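Side-chain contact in CYCLIN domain-containing protein (Chaetomium thermophilum, PDB 6Z3U), which probably regulates a cyclin-dependent serine/threonine kinase, as the cyclin H-like subunit of the three-chain CAK complex: residues A[173-176]-A[177-181]. Residues are numbered along the deposited sequence; the frame is centred on the assembly and turned at random.
Sequences FLLC and QGIRF
A Schellman motif ends helix 172-178, joining Cys-176 to Phe-181: Phe-181 N donates to Cys-176 O at 3.0 Å, while Arg-180, whose phi is positive, turns its N back to Gln-177 O at 2.8 Å. The preceding turn is regular, with Ile-179 N on Leu-175 O at 3.0 Å. The turn also brings the Phe-181 ring to the Cys-176 side chain: SG lies 3.8 Å from Phe-181 CD1 and, standing 57° off the ring normal, makes an oblique sulfur-aromatic contact. The same ring has Cys-176 O over one face, offset toward the rim. One turn back, the Gln-177 side chain runs obliquely across that of Phe-173, its amide plane 28° from the ring plane and its NE2 3.7 Å from Phe-173 CD2. With CG anti to the carbonyl carbon (chi1 -55°), the chain sets CG over one face of the Phe-173 ring, toward its rim, and OE1 bonds to Ser-162 OG of the kinase chain. Cutting Gln-177 back to an alanine is likely to leave that serine without this partner and strip the amide packing from Phe-173. Leu-175 CD1 meets Ile-179 CG2 at 4.0 Å, where both residues pack on Phe-142 of helix 132-146 and on helix 108-124; Phe-173 and Phe-181 pack against the kinase chain, and Cys-176 touches both that chain and Phe-142.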
# COMPACT_ATOMS: atom_id res chain seq x y z
N PHE A 173 -17.57 -2.04 2.15
CA PHE A 173 -17.07 -2.56 3.42
C PHE A 173 -17.18 -4.08 3.46
O PHE A 173 -16.32 -4.76 4.04
CB PHE A 173 -17.83 -1.95 4.59
CG PHE A 173 -17.19 -2.21 5.93
CD1 PHE A 173 -15.91 -1.76 6.19
CD2 PHE A 173 -17.87 -2.90 6.92
CE1 PHE A 173 -15.31 -1.99 7.41
CE2 PHE A 173 -17.28 -3.13 8.14
CZ PHE A 173 -16.00 -2.68 8.39
N LEU A 174 -18.22 -4.64 2.85
CA LEU A 174 -18.34 -6.09 2.77
C LEU A 174 -17.13 -6.69 2.07
O LEU A 174 -16.54 -7.67 2.54
CB LEU A 174 -19.64 -6.46 2.05
CG LEU A 174 -19.98 -7.95 2.00
CD1 LEU A 174 -20.29 -8.47 3.40
CD2 LEU A 174 -21.16 -8.19 1.06
N LEU A 175 -16.73 -6.10 0.94
CA LEU A 175 -15.55 -6.58 0.23
C LEU A 175 -14.31 -6.47 1.12
O LEU A 175 -13.47 -7.38 1.13
CB LEU A 175 -15.35 -5.78 -1.06
CG LEU A 175 -14.07 -6.06 -1.85
CD1 LEU A 175 -14.10 -7.46 -2.44
CD2 LEU A 175 -13.88 -5.01 -2.94
N CYS A 176 -14.19 -5.38 1.87
CA CYS A 176 -13.01 -5.19 2.70
C CYS A 176 -12.86 -6.34 3.69
O CYS A 176 -11.75 -6.86 3.88
CB CYS A 176 -13.10 -3.85 3.43
SG CYS A 176 -11.53 -3.26 4.11
N GLN A 177 -13.96 -6.76 4.32
CA GLN A 177 -13.90 -7.91 5.21
C GLN A 177 -13.56 -9.18 4.44
O GLN A 177 -12.77 -10.01 4.92
CB GLN A 177 -15.23 -8.08 5.94
CG GLN A 177 -15.71 -6.86 6.72
CD GLN A 177 -17.10 -7.05 7.31
OE1 GLN A 177 -17.24 -7.54 8.43
NE2 GLN A 177 -18.11 -6.55 6.61
N GLY A 178 -14.14 -9.36 3.26
CA GLY A 178 -13.93 -10.59 2.51
C GLY A 178 -12.47 -10.83 2.19
O GLY A 178 -11.97 -11.96 2.30
N ILE A 179 -11.75 -9.78 1.80
CA ILE A 179 -10.33 -9.89 1.45
C ILE A 179 -9.49 -9.82 2.72
O ILE A 179 -8.26 -9.76 2.66
CB ILE A 179 -9.91 -8.81 0.45
CG1 ILE A 179 -10.08 -7.41 1.04
CG2 ILE A 179 -10.72 -8.94 -0.84
CD1 ILE A 179 -9.53 -6.30 0.16
N ARG A 180 -10.15 -9.83 3.88
CA ARG A 180 -9.48 -9.91 5.17
C ARG A 180 -8.58 -8.69 5.40
O ARG A 180 -7.51 -8.79 6.01
CB ARG A 180 -8.68 -11.21 5.28
CG ARG A 180 -9.55 -12.45 5.32
CD ARG A 180 -8.78 -13.66 5.82
NE ARG A 180 -8.41 -13.51 7.23
CZ ARG A 180 -7.60 -14.33 7.89
NH1 ARG A 180 -7.33 -14.11 9.17
NH2 ARG A 180 -7.05 -15.36 7.26
N PHE A 181 -9.01 -7.53 4.91
CA PHE A 181 -8.34 -6.26 5.18
C PHE A 181 -6.93 -6.22 4.61
O PHE A 181 -6.12 -5.39 5.03
CB PHE A 181 -8.31 -5.97 6.68
CG PHE A 181 -9.65 -6.06 7.35
CD1 PHE A 181 -10.50 -4.96 7.35
CD2 PHE A 181 -10.07 -7.22 7.96
CE1 PHE A 181 -11.74 -5.03 7.95
CE2 PHE A 181 -11.31 -7.30 8.57
CZ PHE A 181 -12.14 -6.20 8.57